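Local coordinates for protein glycosyl hydrolase, family 38 (Enterococcus faecalis, PDB 5KBP) that is a family 38 glycosyl hydrolase that probably acts as an alpha-mannosidase, hydrolysing alpha-mannosidic bonds, at residues 335-340 with 836-841. Numbering follows the deposited sequence.
Sequences YPHDQF and RQEQTN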
loop_
_atom_site.group_PDB
_atom_site.type_symbol
_atom_site.label_atom_id
_atom_site.label_comp_id
_atom_site.label_asym_id
_atom_site.label_seq_id
_atom_site.Cartn_x
_atom_site.Cartn_y
_atom_site.Cartn_z
ATOM N N TYR A 335 23.274 14.044 9.635
ATOM C CA TYR A 335 21.836 14.254 9.740
ATOM C C TYR A 335 21.176 13.617 8.527
ATOM O O TYR A 335 21.524 13.948 7.384
ATOM C CB TYR A 335 21.501 15.744 9.832
ATOM C CG TYR A 335 20.055 16.041 10.171
ATOM C CD1 TYR A 335 19.091 16.137 9.175
ATOM C CD2 TYR A 335 19.656 16.238 11.487
ATOM C CE1 TYR A 335 17.773 16.417 9.478
ATOM C CE2 TYR A 335 18.338 16.518 11.800
ATOM C CZ TYR A 335 17.402 16.606 10.791
ATOM O OH TYR A 335 16.088 16.884 11.090
ATOM N N PRO A 336 20.224 12.687 8.731
ATOM C CA PRO A 336 19.644 11.933 7.602
ATOM C C PRO A 336 18.637 12.758 6.810
ATOM O O PRO A 336 17.420 12.574 6.899
ATOM C CB PRO A 336 18.998 10.735 8.306
ATOM C CG PRO A 336 18.599 11.273 9.638
ATOM C CD PRO A 336 19.651 12.283 10.022
ATOM N N HIS A 337 19.155 13.693 6.008
ATOM C CA HIS A 337 18.289 14.579 5.232
ATOM C C HIS A 337 17.531 13.813 4.154
ATOM O O HIS A 337 16.320 13.998 3.984
ATOM C CB HIS A 337 19.114 15.710 4.615
ATOM C CG HIS A 337 19.508 16.768 5.596
ATOM N ND1 HIS A 337 20.811 16.967 5.996
ATOM C CD2 HIS A 337 18.765 17.681 6.264
ATOM C CE1 HIS A 337 20.854 17.959 6.867
ATOM N NE2 HIS A 337 19.626 18.412 7.044
ATOM N N ASP A 338 18.231 12.956 3.405
ATOM C CA ASP A 338 17.582 12.205 2.334
ATOM C C ASP A 338 16.467 11.319 2.874
ATOM O O ASP A 338 15.414 11.177 2.241
ATOM C CB ASP A 338 18.611 11.367 1.574
ATOM C CG ASP A 338 19.560 12.215 0.746
ATOM O OD1 ASP A 338 19.246 13.402 0.515
ATOM O OD2 ASP A 338 20.614 11.696 0.317
ATOM N N GLN A 339 16.676 10.720 4.049
ATOM C CA GLN A 339 15.646 9.861 4.625
ATOM C C GLN A 339 14.444 10.674 5.091
ATOM O O GLN A 339 13.296 10.249 4.916
ATOM C CB GLN A 339 16.225 9.047 5.783
ATOM C CG GLN A 339 17.236 7.981 5.373
ATOM C CD GLN A 339 18.640 8.528 5.192
ATOM O OE1 GLN A 339 18.846 9.740 5.113
ATOM N NE2 GLN A 339 19.618 7.631 5.132
ATOM N N PHE A 340 14.688 11.842 5.691
ATOM C CA PHE A 340 13.579 12.696 6.109
ATOM C C PHE A 340 12.809 13.227 4.909
ATOM O O PHE A 340 11.579 13.345 4.957
ATOM C CB PHE A 340 14.089 13.850 6.974
ATOM C CG PHE A 340 14.228 13.502 8.429
ATOM C CD1 PHE A 340 13.126 13.097 9.160
ATOM C CD2 PHE A 340 15.453 13.595 9.068
ATOM C CE1 PHE A 340 13.243 12.776 10.500
ATOM C CE2 PHE A 340 15.579 13.278 10.408
ATOM C CZ PHE A 340 14.471 12.868 11.125
ATOM N N ARG A 836 17.194 20.358 11.173
ATOM C CA ARG A 836 18.391 20.957 10.605
ATOM C C ARG A 836 18.223 21.170 9.107
ATOM O O ARG A 836 17.487 20.444 8.435
ATOM C CB ARG A 836 19.630 20.093 10.890
ATOM C CG ARG A 836 19.982 20.029 12.369
ATOM C CD ARG A 836 21.292 19.312 12.630
ATOM N NE ARG A 836 21.639 19.375 14.047
ATOM C CZ ARG A 836 22.389 20.328 14.592
ATOM N NH1 ARG A 836 22.885 21.300 13.838
ATOM N NH2 ARG A 836 22.648 20.305 15.893
ATOM N N GLN A 837 18.917 22.187 8.595
ATOM C CA GLN A 837 18.823 22.549 7.187
ATOM C C GLN A 837 19.549 21.524 6.319
ATOM O O GLN A 837 20.496 20.868 6.759
ATOM C CB GLN A 837 19.401 23.949 6.967
ATOM C CG GLN A 837 19.095 24.561 5.610
ATOM C CD GLN A 837 19.395 26.045 5.563
ATOM O OE1 GLN A 837 20.312 26.527 6.230
ATOM N NE2 GLN A 837 18.616 26.782 4.781
ATOM N N GLU A 838 19.102 21.408 5.063
ATOM C CA GLU A 838 19.499 20.282 4.219
ATOM C C GLU A 838 21.010 20.219 4.023
ATOM O O GLU A 838 21.636 19.182 4.271
ATOM C CB GLU A 838 18.790 20.357 2.867
ATOM C CG GLU A 838 17.402 19.738 2.858
ATOM C CD GLU A 838 16.987 19.276 1.476
ATOM O OE1 GLU A 838 16.161 18.344 1.381
ATOM O OE2 GLU A 838 17.496 19.838 0.484
ATOM N N GLN A 839 21.616 21.312 3.565
ATOM C CA GLN A 839 23.038 21.306 3.242
ATOM C C GLN A 839 23.903 21.957 4.312
ATOM O O GLN A 839 24.988 21.450 4.613
ATOM C CB GLN A 839 23.276 22.005 1.898
ATOM C CG GLN A 839 22.597 21.316 0.722
ATOM C CD GLN A 839 23.041 21.869 -0.618
ATOM O OE1 GLN A 839 24.067 21.459 -1.164
ATOM N NE2 GLN A 839 22.267 22.803 -1.159
ATOM N N THR A 840 23.448 23.063 4.901
ATOM C CA THR A 840 24.254 23.774 5.885
ATOM C C THR A 840 24.264 23.094 7.249
ATOM O O THR A 840 25.149 23.385 8.061
ATOM C CB THR A 840 23.752 25.211 6.039
ATOM O OG1 THR A 840 22.411 25.197 6.542
ATOM C CG2 THR A 840 23.773 25.928 4.698
ATOM N N ASN A 841 23.300 22.209 7.518
ATOM C CA ASN A 841 23.166 21.511 8.797
ATOM C C ASN A 841 22.936 22.465 9.966
ATOM O O ASN A 841 23.142 22.089 11.125
ATOM C CB ASN A 841 24.379 20.614 9.079
ATOM C CG ASN A 841 24.402 19.372 8.211
ATOM O OD1 ASN A 841 25.276 19.210 7.359
ATOM N ND2 ASN A 841 23.442 18.483 8.428
HETATM O O HOH W 1 24.203 15.856 7.690
#
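Tyr335, just before helix 337-348 of the alpha-mannosidase middle domain, and His337, the first residue of that helix, meet the turn of a beta hairpin, Arg836 to Asn841, which links strands 829-836 and 843-849 of the C-terminal beta sandwich domain. The contact thus ties two domains together, away from the calcium-binding residues. Arg836 lays its aliphatic stem against the Tyr335 ring: CB stands 3.9 Å from the ring centroid and 11° off its normal, a CH-pi contact over the face. With chi1 at -170°, Tyr335 CG lies opposite the backbone N, which sets the ring beside Arg836. Beyond the stem, the extended chain carries the guanidinium to Asn841, where NH1 donates to the backbone O at 2.8 Å within the guanidinium plane, bonding the first residue of the segment to its last. The same group reaches helix 304-332, through a salt bridge from NH2 to Glu330 and a hydrogen bond from NE to Ala326 O.

The His337 imidazole lies between Glu838 CA, 3.5 Å from its centroid, and Tyr335 CD1 over the opposite face. Its NE2 makes a weak hydrogen bond to Arg836 O, 3.3 Å long and bent to 143° at the hydrogen. Gln837 O is nearer to NE2, at 2.6 Å, but the angle is too poor for a hydrogen bond and so short a pair is doubtful. At the ring edge, Asn841 ND2 lies 3.1 Å from His337 CE1. That amide also bridges the domains through water: a single molecule accepts from Asn841 ND2 at 2.8 Å and, more weakly, from Tyr335 N at 2.8 Å.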